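Local coordinates for hypothetical protein (Porphyromonas gingivalis W83, PDB 2P3P) that is of unknown function, belongs to the DUF3256 family and binds a magnesium ion, and is probably membrane-anchored in its full-length form, at residues S90-V95 with Y110-K115; R121-P126 with L166-T171; P126-F131 with S153-S158; S140-A145 with A184-S189. All coordinates share one frame; numbering follows the deposited sequence.

Contact 1. Residues S90-V95 with Y110-K115; sequences SVICVV and YTTEWK
I92 and Y110 pair as an antiparallel hydrogen-bonded couple. I92 N donates to Y110 O at 2.8 Å, and Y110 N returns a bond to I92 O at 2.9 Å. The I92 side chain does most of the packing. Its CG1 is anti to the carbonyl carbon (chi1 -52°), and its CD1 reaches the W114 indole. CD1 sits over one face of the six-membered ring, 3.6 Å from the centroid, in a CH-pi contact. V94 CG2 packs on CE2 of the Y110 ring at 3.9 Å. Two waters join S90 to T112: one links S90 O to T112 N, the other S90 N to T112 OG1. Further out, the type I turn from T111 to W114 brings the indole back onto I92 and over one face of the Y110 ring. W114 NE1 is held by C15 O of helix 11-18, and T111 OG1 closes an ST turn. At this end of the hairpin direct backbone pairing gives way to water bridges, while I92 packs on W114 and helix 11-18.

Contact 2. Residues R121-P126 with L166-T171; sequences RFWQQP and LSIRQT
Q125 OE1 accepts a bond from W123 NE1 at 3.0 Å, and the same oxygen lies 3.8 Å from I168 CD1 across the contact. The N-H meets the oxygen at a bent 136°, but OE1 stays in the plane of the indole. Q125 reaches it because its chain bends at chi2 (79°), folding the amide back beside the ring. Three residues of the loop, W123, Q125 and P126, meet I168 CD1. W123 CZ2 approaches it at 3.7 Å, with the methyl at the indole edge. P126 CD lies 3.9 Å from the same CD1, the two side chains pointing at each other. These residues lay the irregular segment 121-126 against strand 165-170, an inner strand of the four-stranded antiparallel sheet. Y195 of the neighbouring strand 193-197 meets the W123 ring edge-to-face and also touches P126, L166 and I168. The far corner of the indole belongs to L166, whose CD1 is 3.9 Å from W123 CZ3. On the seven-stranded sheet, I107 touches both W123 and L166.

Contact 3. Residues P126-F131 with S153-S158; sequences PRIEDF and SYMQVS
M155, a selenomethionine, reaches from strand 155-159 to P126, I128 and F131. Its CB leaves the strand toward segment 126-131, and CG lies anti to the carbonyl carbon (chi1 -60°). From there the chain runs extended, which carries the selenium and the methyl deep into the contact. SE passes P126 CG at 4.0 Å, the two side chains sliding by in opposite directions. SE also makes a Met-aromatic contact with F131, 5.0 Å from the ring centroid and oblique to it. The terminal CE comes 3.3 Å from P126 O and 3.9 Å from F131 CE2. It also packs on the I128 side chain, at 4.3 Å from CD1. The surface that receives M155 is P126 and the short 3-10 segment 128-131 after it, in the loop that runs toward helix 141-146. Just ahead of residues 128-131, R127 N donates to D130 OD2 at 3.0 Å, meeting the oxygen from above the carboxylate plane. Within the turn, F131 N bonds back to I128 O. I168, on the adjacent strand 165-170, touches M155 as well, and Q170 of that strand lies against I128 and F131. At the other end of the contact, I128 CB rests 3.7 Å from S153 OG. That hydroxyl is hydrogen-bonded to L150 O. The S153 side chain lies about 9 Å from that of S149, a magnesium-binding residue, though this chain holds no ion.

Contact 4. Residues S140-A145 with A184-S189; sequences SYAYQA and AAIFLS
The first turn of helix 141-146 faces the end of helix 181-184 and the loop after it, with A142 and A184 nearest at 6.4 Å between CA atoms. A142 CB presses on I186 CD1 at 3.3 Å, tighter than usual for two carbons. I186 places CG1 between its backbone N and carbonyl carbon (chi1 76°), which turns the branch toward the helix. Next to it, Y143 and F187 meet as an aromatic pair. Y143 CD1 sits over one face of the F187 ring, offset toward the rim, and lies 3.7 Å from F187 CE1. The ring planes are at 53°, an oblique arrangement. F187 CE2 also lies 3.7 Å from Y143 CA, bringing the ring against the helix backbone. L188 CB lies on its opposite face, and F132 meets it edge-to-face. Each segment is also braced from within. S140 is the N-cap: its OG accepts from Y143 N at 3.1 Å, and the hydroxyl is also bonded to D137 O. A184 O takes bonds from both F187 N and L188 N, which holds the loop in a tight turn. The F187 side chain is about 8 Å from that of S149, a magnesium-binding residue with no ion bound in this chain. Between the two segments the contact is apolar and aromatic packing, so it depends on shape and burial rather than on polar bonds.

Contact 1 comes first along the chain, on a hairpin of the seven-stranded sheet, and closes before the others open. Contacts 2 and 3 have centres 6 Å apart and share P126. Contact 3 is nested in the loop closed by contact 2; contacts 3 and 2 use neighbouring strands of the four-stranded sheet, 155-159 and 165-170 respectively. Contact 1 touches contact 3 through V95 and V157, where the two sheets meet. Contact 4 alternates along the chain with contacts 2 and 3, its centre about 39 Å from contact 1's. S189 N bonds to F131 O of contact 3, and S189 O to Q170 NE2 of contact 2. They run from the larger sheet through the smaller to the helical region.

Contact 1. Residues S90-V95 with Y110-K115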
loop_
_atom_site.group_PDB
_atom_site.type_symbol
_atom_site.label_atom_id
_atom_site.label_comp_id
_atom_site.label_asym_id
_atom_site.label_seq_id
_atom_site.Cartn_x
_atom_site.Cartn_y
_atom_site.Cartn_z
ATOM N N SER A 90 -0.089 -10.041 16.762
ATOM C CA SER A 90 0.135 -9.415 15.457
ATOM C C SER A 90 -1.149 -8.843 14.866
ATOM O O SER A 90 -2.241 -9.264 15.218
ATOM C CB SER A 90 0.648 -10.471 14.477
ATOM O OG SER A 90 2.003 -10.762 14.735
ATOM N N VAL A 91 -0.984 -7.938 13.904
ATOM C CA VAL A 91 -2.060 -7.527 12.993
ATOM C C VAL A 91 -1.566 -7.657 11.524
ATOM O O VAL A 91 -0.350 -7.692 11.249
ATOM C CB VAL A 91 -2.592 -6.095 13.294
ATOM C CG1 VAL A 91 -3.221 -6.034 14.705
ATOM C CG2 VAL A 91 -1.532 -5.059 13.126
ATOM N N ILE A 92 -2.524 -7.752 10.596
ATOM C CA ILE A 92 -2.230 -7.811 9.139
ATOM C C ILE A 92 -2.424 -6.407 8.533
ATOM O O ILE A 92 -3.460 -5.796 8.715
ATOM C CB ILE A 92 -3.178 -8.803 8.402
ATOM C CG1 ILE A 92 -3.168 -10.175 9.098
ATOM C CG2 ILE A 92 -2.766 -8.945 6.884
ATOM C CD1 ILE A 92 -4.215 -11.121 8.660
ATOM N N CYS A 93 -1.416 -5.949 7.786
ATOM C CA CYS A 93 -1.451 -4.667 7.114
ATOM C C CYS A 93 -1.457 -4.943 5.632
ATOM O O CYS A 93 -0.586 -5.685 5.137
ATOM C CB CYS A 93 -0.210 -3.844 7.483
ATOM S SG CYS A 93 -0.147 -2.206 6.619
ATOM N N VAL A 94 -2.445 -4.382 4.915
ATOM C CA VAL A 94 -2.595 -4.684 3.505
ATOM C C VAL A 94 -2.644 -3.335 2.839
ATOM O O VAL A 94 -3.393 -2.460 3.265
ATOM C CB VAL A 94 -3.868 -5.525 3.160
ATOM C CG1 VAL A 94 -3.873 -5.932 1.671
ATOM C CG2 VAL A 94 -3.948 -6.770 4.004
ATOM N N VAL A 95 -1.805 -3.157 1.827
ATOM C CA VAL A 95 -1.742 -1.902 1.103
ATOM C C VAL A 95 -2.156 -2.229 -0.325
ATOM O O VAL A 95 -1.524 -3.055 -1.003
ATOM C CB VAL A 95 -0.311 -1.250 1.123
ATOM C CG1 VAL A 95 -0.319 0.093 0.389
ATOM C CG2 VAL A 95 0.212 -1.077 2.520
ATOM N N TYR A 110 -6.201 -5.663 9.557
ATOM C CA TYR A 110 -7.036 -6.770 10.034
ATOM C C TYR A 110 -6.409 -7.430 11.235
ATOM O O TYR A 110 -5.170 -7.396 11.419
ATOM C CB TYR A 110 -7.210 -7.864 8.988
ATOM C CG TYR A 110 -7.820 -7.463 7.701
ATOM C CD1 TYR A 110 -9.152 -7.715 7.424
ATOM C CD2 TYR A 110 -7.046 -6.883 6.735
ATOM C CE1 TYR A 110 -9.698 -7.346 6.183
ATOM C CE2 TYR A 110 -7.542 -6.548 5.541
ATOM C CZ TYR A 110 -8.847 -6.779 5.243
ATOM O OH TYR A 110 -9.225 -6.368 3.977
ATOM N N THR A 111 -7.229 -8.097 12.026
ATOM C CA THR A 111 -6.666 -9.086 12.957
ATOM C C THR A 111 -6.104 -10.268 12.158
ATOM O O THR A 111 -6.374 -10.412 10.965
ATOM C CB THR A 111 -7.712 -9.619 13.944
ATOM O OG1 THR A 111 -8.645 -10.447 13.231
ATOM C CG2 THR A 111 -8.472 -8.459 14.636
ATOM N N THR A 112 -5.326 -11.131 12.806
ATOM C CA THR A 112 -4.809 -12.334 12.114
ATOM C C THR A 112 -5.917 -13.333 11.728
ATOM O O THR A 112 -5.675 -14.284 10.978
ATOM C CB THR A 112 -3.689 -13.005 12.906
ATOM O OG1 THR A 112 -4.066 -13.124 14.282
ATOM C CG2 THR A 112 -2.394 -12.191 12.854
ATOM N N GLU A 113 -7.114 -13.130 12.267
ATOM C CA GLU A 113 -8.305 -13.914 11.920
ATOM C C GLU A 113 -9.231 -13.212 10.930
ATOM O O GLU A 113 -10.423 -13.603 10.811
ATOM C CB GLU A 113 -9.132 -14.227 13.169
ATOM C CG GLU A 113 -8.428 -15.096 14.231
ATOM C CD GLU A 113 -7.284 -14.327 14.931
ATOM O OE1 GLU A 113 -7.501 -13.240 15.498
ATOM O OE2 GLU A 113 -6.133 -14.799 14.863
ATOM N N TRP A 114 -8.697 -12.180 10.274
ATOM C CA TRP A 114 -9.335 -11.410 9.178
ATOM C C TRP A 114 -10.520 -10.532 9.603
ATOM O O TRP A 114 -11.413 -10.226 8.810
ATOM C CB TRP A 114 -9.631 -12.353 8.016
ATOM C CG TRP A 114 -8.339 -12.848 7.430
ATOM C CD1 TRP A 114 -7.767 -14.070 7.596
ATOM C CD2 TRP A 114 -7.444 -12.088 6.641
ATOM N NE1 TRP A 114 -6.568 -14.120 6.904
ATOM C CE2 TRP A 114 -6.376 -12.907 6.298
ATOM C CE3 TRP A 114 -7.490 -10.782 6.125
ATOM C CZ2 TRP A 114 -5.314 -12.459 5.494
ATOM C CZ3 TRP A 114 -6.420 -10.341 5.331
ATOM C CH2 TRP A 114 -5.361 -11.178 5.047
ATOM N N LYS A 115 -10.514 -10.119 10.872
ATOM C CA LYS A 115 -11.518 -9.187 11.380
ATOM C C LYS A 115 -11.002 -7.817 11.013
ATOM O O LYS A 115 -9.875 -7.508 11.354
ATOM C CB LYS A 115 -11.665 -9.330 12.907
ATOM C CG LYS A 115 -12.728 -8.458 13.566
ATOM C CD LYS A 115 -12.652 -8.609 15.112
ATOM C CE LYS A 115 -13.823 -7.995 15.820
ATOM N NZ LYS A 115 -13.698 -6.535 15.861
HETATM O O HOH W 1 -4.846 -9.823 15.380
HETATM O O HOH W 2 -2.082 -12.153 16.649
#

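Contact 2. Residues R121-P126 with L166-T171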
loop_
_atom_site.group_PDB
_atom_site.type_symbol
_atom_site.label_atom_id
_atom_site.label_comp_id
_atom_site.label_asym_id
_atom_site.label_seq_id
_atom_site.Cartn_x
_atom_site.Cartn_y
_atom_site.Cartn_z
ATOM N N ARG A 121 -6.641 4.159 13.790
ATOM C CA ARG A 121 -5.941 3.824 15.000
ATOM C C ARG A 121 -4.432 3.654 14.748
ATOM O O ARG A 121 -3.596 3.959 15.612
ATOM C CB ARG A 121 -6.513 2.520 15.533
ATOM C CG ARG A 121 -6.203 2.311 16.959
ATOM C CD ARG A 121 -6.141 0.836 17.290
ATOM N NE ARG A 121 -5.324 0.691 18.483
ATOM C CZ ARG A 121 -5.522 -0.189 19.448
ATOM N NH1 ARG A 121 -6.538 -1.036 19.400
ATOM N NH2 ARG A 121 -4.696 -0.194 20.472
ATOM N N PHE A 122 -4.106 3.136 13.567
ATOM C CA PHE A 122 -2.750 2.777 13.200
ATOM C C PHE A 122 -2.079 3.718 12.216
ATOM O O PHE A 122 -0.847 3.705 12.045
ATOM C CB PHE A 122 -2.800 1.385 12.541
ATOM C CG PHE A 122 -3.504 0.372 13.352
ATOM C CD1 PHE A 122 -2.918 -0.135 14.474
ATOM C CD2 PHE A 122 -4.770 -0.063 13.007
ATOM C CE1 PHE A 122 -3.559 -1.121 15.249
ATOM C CE2 PHE A 122 -5.407 -1.029 13.758
ATOM C CZ PHE A 122 -4.799 -1.553 14.880
ATOM N N TRP A 123 -2.877 4.489 11.508
ATOM C CA TRP A 123 -2.372 5.284 10.409
ATOM C C TRP A 123 -3.225 6.533 10.200
ATOM O O TRP A 123 -4.456 6.453 10.140
ATOM C CB TRP A 123 -2.383 4.444 9.132
ATOM C CG TRP A 123 -2.242 5.243 7.857
ATOM C CD1 TRP A 123 -3.225 5.550 6.969
ATOM C CD2 TRP A 123 -1.046 5.821 7.354
ATOM N NE1 TRP A 123 -2.711 6.324 5.931
ATOM C CE2 TRP A 123 -1.376 6.502 6.146
ATOM C CE3 TRP A 123 0.276 5.857 7.812
ATOM C CZ2 TRP A 123 -0.426 7.176 5.385
ATOM C CZ3 TRP A 123 1.216 6.493 7.043
ATOM C CH2 TRP A 123 0.859 7.156 5.847
ATOM N N GLN A 124 -2.572 7.684 10.127
ATOM C CA GLN A 124 -3.232 8.936 9.780
ATOM C C GLN A 124 -2.706 9.405 8.422
ATOM O O GLN A 124 -1.539 9.756 8.302
ATOM C CB GLN A 124 -2.961 10.037 10.828
ATOM C CG GLN A 124 -3.562 11.373 10.523
ATOM C CD GLN A 124 -3.340 12.431 11.643
ATOM O OE1 GLN A 124 -3.018 12.094 12.812
ATOM N NE2 GLN A 124 -3.563 13.699 11.303
ATOM N N GLN A 125 -3.574 9.500 7.430
ATOM C CA GLN A 125 -3.142 9.927 6.090
ATOM C C GLN A 125 -2.579 11.365 6.166
ATOM O O GLN A 125 -3.211 12.243 6.728
ATOM C CB GLN A 125 -4.329 9.905 5.111
ATOM C CG GLN A 125 -4.003 10.166 3.655
ATOM C CD GLN A 125 -3.425 8.954 2.925
ATOM O OE1 GLN A 125 -2.878 8.075 3.545
ATOM N NE2 GLN A 125 -3.512 8.940 1.604
ATOM N N PRO A 126 -1.370 11.589 5.644
ATOM C CA PRO A 126 -0.886 12.972 5.643
ATOM C C PRO A 126 -1.725 13.884 4.758
ATOM O O PRO A 126 -2.435 13.379 3.883
ATOM C CB PRO A 126 0.538 12.863 5.098
ATOM C CG PRO A 126 0.647 11.564 4.428
ATOM C CD PRO A 126 -0.412 10.645 5.029
ATOM N N LEU A 166 7.291 2.393 6.184
ATOM C CA LEU A 166 6.618 2.658 4.899
ATOM C C LEU A 166 6.988 4.044 4.451
ATOM O O LEU A 166 7.373 4.882 5.288
ATOM C CB LEU A 166 5.097 2.504 4.987
ATOM C CG LEU A 166 4.195 3.507 5.720
ATOM C CD1 LEU A 166 4.065 4.844 5.010
ATOM C CD2 LEU A 166 2.769 2.882 5.894
ATOM N N SER A 167 6.888 4.260 3.134
ATOM C CA SER A 167 7.129 5.524 2.498
ATOM C C SER A 167 5.881 5.884 1.694
ATOM O O SER A 167 5.186 5.010 1.167
ATOM C CB SER A 167 8.364 5.387 1.599
ATOM O OG SER A 167 8.759 6.586 1.012
ATOM N N ILE A 168 5.529 7.156 1.673
ATOM C CA ILE A 168 4.346 7.612 0.933
ATOM C C ILE A 168 4.726 8.820 0.103
ATOM O O ILE A 168 5.346 9.760 0.615
ATOM C CB ILE A 168 3.136 7.868 1.890
ATOM C CG1 ILE A 168 1.833 8.197 1.113
ATOM C CG2 ILE A 168 3.519 8.921 3.009
ATOM C CD1 ILE A 168 0.604 8.313 2.044
ATOM N N ARG A 169 4.331 8.801 -1.168
ATOM C CA ARG A 169 4.679 9.823 -2.131
ATOM C C ARG A 169 3.369 10.397 -2.660
ATOM O O ARG A 169 2.419 9.638 -2.916
ATOM C CB ARG A 169 5.525 9.266 -3.284
ATOM C CG ARG A 169 4.855 8.220 -4.128
ATOM C CD ARG A 169 5.758 7.591 -5.199
ATOM N NE ARG A 169 6.945 6.941 -4.628
ATOM C CZ ARG A 169 8.126 6.854 -5.250
ATOM N NH1 ARG A 169 8.294 7.338 -6.468
ATOM N NH2 ARG A 169 9.141 6.259 -4.663
ATOM N N GLN A 170 3.290 11.724 -2.736
ATOM C CA GLN A 170 2.193 12.350 -3.448
ATOM C C GLN A 170 2.346 12.087 -4.936
ATOM O O GLN A 170 3.443 12.121 -5.500
ATOM C CB GLN A 170 1.988 13.849 -3.089
ATOM C CG GLN A 170 3.167 14.818 -3.384
ATOM C CD GLN A 170 3.241 15.228 -4.841
ATOM O OE1 GLN A 170 2.271 15.082 -5.576
ATOM N NE2 GLN A 170 4.413 15.643 -5.281
ATOM N N THR A 171 1.230 11.784 -5.576
ATOM C CA THR A 171 1.237 11.562 -7.011
ATOM C C THR A 171 0.386 12.619 -7.710
ATOM O O THR A 171 -0.043 12.397 -8.842
ATOM C CB THR A 171 0.793 10.140 -7.385
ATOM O OG1 THR A 171 -0.479 9.866 -6.804
ATOM C CG2 THR A 171 1.769 9.059 -6.877
#

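Contact 3. Residues P126-F131 with S153-S158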
loop_
_atom_site.group_PDB
_atom_site.type_symbol
_atom_site.label_atom_id
_atom_site.label_comp_id
_atom_site.label_asym_id
_atom_site.label_seq_id
_atom_site.Cartn_x
_atom_site.Cartn_y
_atom_site.Cartn_z
ATOM N N PRO A 126 -1.370 11.589 5.644
ATOM C CA PRO A 126 -0.886 12.972 5.643
ATOM C C PRO A 126 -1.725 13.884 4.758
ATOM O O PRO A 126 -2.435 13.379 3.883
ATOM C CB PRO A 126 0.538 12.863 5.098
ATOM C CG PRO A 126 0.647 11.564 4.428
ATOM C CD PRO A 126 -0.412 10.645 5.029
ATOM N N ARG A 127 -1.712 15.180 5.084
ATOM C CA ARG A 127 -2.310 16.235 4.262
ATOM C C ARG A 127 -1.354 16.557 3.137
ATOM O O ARG A 127 -0.140 16.322 3.257
ATOM C CB ARG A 127 -2.565 17.516 5.072
ATOM C CG ARG A 127 -3.564 17.354 6.214
ATOM C CD ARG A 127 -3.666 18.593 7.109
ATOM N NE ARG A 127 -3.843 19.830 6.343
ATOM C CZ ARG A 127 -4.326 20.972 6.824
ATOM N NH1 ARG A 127 -4.425 22.018 6.025
ATOM N NH2 ARG A 127 -4.729 21.069 8.086
ATOM N N ILE A 128 -1.877 17.146 2.067
ATOM C CA ILE A 128 -0.998 17.473 0.954
ATOM C C ILE A 128 0.070 18.486 1.412
ATOM O O ILE A 128 1.166 18.536 0.842
ATOM C CB ILE A 128 -1.773 17.971 -0.290
ATOM C CG1 ILE A 128 -0.877 17.991 -1.529
ATOM C CG2 ILE A 128 -2.375 19.394 -0.052
ATOM C CD1 ILE A 128 -0.253 16.653 -1.919
ATOM N N GLU A 129 -0.218 19.301 2.439
ATOM C CA GLU A 129 0.740 20.322 2.856
ATOM C C GLU A 129 2.004 19.731 3.449
ATOM O O GLU A 129 3.049 20.408 3.490
ATOM C CB GLU A 129 0.130 21.367 3.832
ATOM C CG GLU A 129 -0.233 20.830 5.239
ATOM C CD GLU A 129 -0.613 21.923 6.234
ATOM O OE1 GLU A 129 -0.562 23.154 5.902
ATOM O OE2 GLU A 129 -0.948 21.543 7.376
ATOM N N ASP A 130 1.891 18.495 3.937
ATOM C CA ASP A 130 3.061 17.739 4.404
ATOM C C ASP A 130 4.129 17.521 3.335
ATOM O O ASP A 130 5.265 17.169 3.674
ATOM C CB ASP A 130 2.627 16.423 5.023
ATOM C CG ASP A 130 1.736 16.636 6.236
ATOM O OD1 ASP A 130 1.909 17.649 6.946
ATOM O OD2 ASP A 130 0.871 15.789 6.465
ATOM N N PHE A 131 3.768 17.739 2.073
ATOM C CA PHE A 131 4.661 17.491 0.943
ATOM C C PHE A 131 5.162 18.831 0.390
ATOM O O PHE A 131 5.814 18.890 -0.678
ATOM C CB PHE A 131 3.922 16.713 -0.160
ATOM C CG PHE A 131 3.544 15.324 0.222
ATOM C CD1 PHE A 131 4.423 14.259 -0.005
ATOM C CD2 PHE A 131 2.338 15.061 0.848
ATOM C CE1 PHE A 131 4.097 12.970 0.361
ATOM C CE2 PHE A 131 2.018 13.760 1.234
ATOM C CZ PHE A 131 2.913 12.718 0.978
ATOM N N SER A 153 -5.971 14.463 -3.531
ATOM C CA SER A 153 -4.581 14.400 -3.190
ATOM C C SER A 153 -4.103 12.948 -3.253
ATOM O O SER A 153 -3.795 12.330 -2.236
ATOM C CB SER A 153 -4.340 15.010 -1.823
ATOM O OG SER A 153 -4.794 16.349 -1.786
ATOM N N TYR A 154 -3.945 12.451 -4.471
ATOM C CA TYR A 154 -3.478 11.076 -4.685
ATOM C C TYR A 154 -2.130 10.869 -4.031
ATOM O O TYR A 154 -1.247 11.733 -4.083
ATOM C CB TYR A 154 -3.414 10.732 -6.176
ATOM C CG TYR A 154 -4.687 10.999 -6.944
ATOM C CD1 TYR A 154 -5.792 10.199 -6.763
ATOM C CD2 TYR A 154 -4.777 12.043 -7.867
ATOM C CE1 TYR A 154 -6.968 10.411 -7.458
ATOM C CE2 TYR A 154 -5.976 12.273 -8.567
ATOM C CZ TYR A 154 -7.054 11.443 -8.364
ATOM O OH TYR A 154 -8.267 11.610 -9.040
HETATM N N MSE A 155 -1.992 9.732 -3.367
HETATM C CA MSE A 155 -0.736 9.346 -2.741
HETATM C C MSE A 155 -0.527 7.838 -2.872
HETATM O O MSE A 155 -1.451 7.026 -2.703
HETATM C CB MSE A 155 -0.669 9.763 -1.251
HETATM C CG MSE A 155 -0.801 11.268 -1.010
HETATM SE SE MSE A 155 -1.181 11.638 0.857
HETATM C CE MSE A 155 -1.791 13.539 0.699
ATOM N N GLN A 156 0.701 7.470 -3.211
ATOM C CA GLN A 156 1.092 6.076 -3.349
ATOM C C GLN A 156 1.970 5.655 -2.163
ATOM O O GLN A 156 2.991 6.289 -1.846
ATOM C CB GLN A 156 1.887 5.874 -4.656
ATOM C CG GLN A 156 2.304 4.413 -4.868
ATOM C CD GLN A 156 2.890 4.166 -6.240
ATOM O OE1 GLN A 156 3.244 5.120 -6.971
ATOM N NE2 GLN A 156 3.073 2.914 -6.562
ATOM N N VAL A 157 1.554 4.585 -1.506
ATOM C CA VAL A 157 2.285 4.023 -0.409
ATOM C C VAL A 157 3.095 2.777 -0.801
ATOM O O VAL A 157 2.617 1.938 -1.549
ATOM C CB VAL A 157 1.284 3.623 0.659
ATOM C CG1 VAL A 157 1.964 2.888 1.801
ATOM C CG2 VAL A 157 0.507 4.901 1.165
ATOM N N SER A 158 4.300 2.686 -0.246
ATOM C CA SER A 158 5.139 1.466 -0.312
ATOM C C SER A 158 5.537 1.015 1.101
ATOM O O SER A 158 6.342 1.657 1.758
ATOM C CB SER A 158 6.412 1.733 -1.091
ATOM O OG SER A 158 7.090 0.507 -1.348
#

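Contact 4. Residues S140-A145 with A184-S189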
loop_
_atom_site.group_PDB
_atom_site.type_symbol
_atom_site.label_atom_id
_atom_site.label_comp_id
_atom_site.label_asym_id
_atom_site.label_seq_id
_atom_site.Cartn_x
_atom_site.Cartn_y
_atom_site.Cartn_z
ATOM N N SER A 140 0.948 33.054 -2.565
ATOM C CA SER A 140 1.744 33.229 -3.792
ATOM C C SER A 140 0.929 32.921 -5.034
ATOM O O SER A 140 0.013 32.109 -4.990
ATOM C CB SER A 140 3.003 32.355 -3.811
ATOM O OG SER A 140 2.727 30.969 -3.894
ATOM N N TYR A 141 1.273 33.586 -6.132
ATOM C CA TYR A 141 0.650 33.329 -7.397
ATOM C C TYR A 141 0.702 31.848 -7.719
ATOM O O TYR A 141 -0.298 31.227 -8.102
ATOM C CB TYR A 141 1.380 34.150 -8.466
ATOM C CG TYR A 141 0.590 34.342 -9.735
ATOM C CD1 TYR A 141 -0.001 35.581 -10.026
ATOM C CD2 TYR A 141 0.427 33.290 -10.640
ATOM C CE1 TYR A 141 -0.733 35.756 -11.202
ATOM C CE2 TYR A 141 -0.318 33.446 -11.776
ATOM C CZ TYR A 141 -0.892 34.676 -12.062
ATOM O OH TYR A 141 -1.600 34.814 -13.243
ATOM N N ALA A 142 1.878 31.259 -7.550
ATOM C CA ALA A 142 2.037 29.827 -7.867
ATOM C C ALA A 142 1.078 28.938 -7.070
ATOM O O ALA A 142 0.434 28.075 -7.629
ATOM C CB ALA A 142 3.489 29.391 -7.662
ATOM N N TYR A 143 0.987 29.151 -5.763
ATOM C CA TYR A 143 0.098 28.381 -4.939
ATOM C C TYR A 143 -1.371 28.567 -5.315
ATOM O O TYR A 143 -2.105 27.564 -5.469
ATOM C CB TYR A 143 0.319 28.683 -3.451
ATOM C CG TYR A 143 -0.534 27.867 -2.518
ATOM C CD1 TYR A 143 -0.051 26.698 -1.930
ATOM C CD2 TYR A 143 -1.808 28.283 -2.177
ATOM C CE1 TYR A 143 -0.838 25.982 -1.038
ATOM C CE2 TYR A 143 -2.599 27.549 -1.312
ATOM C CZ TYR A 143 -2.092 26.435 -0.727
ATOM O OH TYR A 143 -2.894 25.765 0.138
ATOM N N GLN A 144 -1.810 29.824 -5.454
ATOM C CA GLN A 144 -3.194 30.133 -5.797
ATOM C C GLN A 144 -3.619 29.574 -7.165
ATOM O O GLN A 144 -4.772 29.090 -7.310
ATOM C CB GLN A 144 -3.463 31.668 -5.660
ATOM C CG GLN A 144 -3.501 32.063 -4.176
ATOM C CD GLN A 144 -3.456 33.591 -3.865
ATOM O OE1 GLN A 144 -3.080 34.422 -4.701
ATOM N NE2 GLN A 144 -3.853 33.945 -2.625
ATOM N N ALA A 145 -2.692 29.551 -8.118
ATOM C CA ALA A 145 -2.954 29.007 -9.439
ATOM C C ALA A 145 -3.089 27.470 -9.420
ATOM O O ALA A 145 -3.873 26.901 -10.184
ATOM C CB ALA A 145 -1.857 29.459 -10.433
ATOM N N ALA A 184 3.925 24.708 -9.574
ATOM C CA ALA A 184 3.944 23.758 -8.476
ATOM C C ALA A 184 5.337 23.463 -7.925
ATOM O O ALA A 184 5.501 23.203 -6.723
ATOM C CB ALA A 184 3.228 22.466 -8.920
ATOM N N ALA A 185 6.349 23.532 -8.778
ATOM C CA ALA A 185 7.698 23.125 -8.372
ATOM C C ALA A 185 8.274 23.982 -7.232
ATOM O O ALA A 185 9.195 23.537 -6.526
ATOM C CB ALA A 185 8.657 23.163 -9.588
ATOM N N ILE A 186 7.783 25.216 -7.090
ATOM C CA ILE A 186 8.293 26.118 -6.054
ATOM C C ILE A 186 7.837 25.728 -4.669
ATOM O O ILE A 186 8.425 26.220 -3.685
ATOM C CB ILE A 186 7.985 27.638 -6.303
ATOM C CG1 ILE A 186 6.545 28.025 -6.002
ATOM C CG2 ILE A 186 8.308 28.009 -7.721
ATOM C CD1 ILE A 186 6.312 29.558 -5.908
ATOM N N PHE A 187 6.783 24.902 -4.576
ATOM C CA PHE A 187 6.241 24.538 -3.282
ATOM C C PHE A 187 5.874 23.048 -3.067
ATOM O O PHE A 187 5.867 22.604 -1.940
ATOM C CB PHE A 187 5.076 25.453 -2.932
ATOM C CG PHE A 187 3.788 25.113 -3.622
ATOM C CD1 PHE A 187 2.899 24.197 -3.050
ATOM C CD2 PHE A 187 3.469 25.698 -4.843
ATOM C CE1 PHE A 187 1.722 23.905 -3.674
ATOM C CE2 PHE A 187 2.291 25.396 -5.476
ATOM C CZ PHE A 187 1.434 24.488 -4.920
ATOM N N LEU A 188 5.599 22.297 -4.126
ATOM C CA LEU A 188 5.181 20.910 -4.003
ATOM C C LEU A 188 6.323 19.935 -4.295
ATOM O O LEU A 188 6.816 19.869 -5.445
ATOM C CB LEU A 188 4.094 20.619 -5.002
ATOM C CG LEU A 188 3.442 19.273 -4.825
ATOM C CD1 LEU A 188 3.006 19.036 -3.306
ATOM C CD2 LEU A 188 2.211 19.198 -5.794
ATOM N N SER A 189 6.736 19.193 -3.282
ATOM C CA SER A 189 7.948 18.391 -3.369
ATOM C C SER A 189 7.584 16.963 -3.709
ATOM O O SER A 189 6.654 16.413 -3.153
ATOM C CB SER A 189 8.728 18.360 -2.036
ATOM O OG SER A 189 9.754 17.366 -2.046
#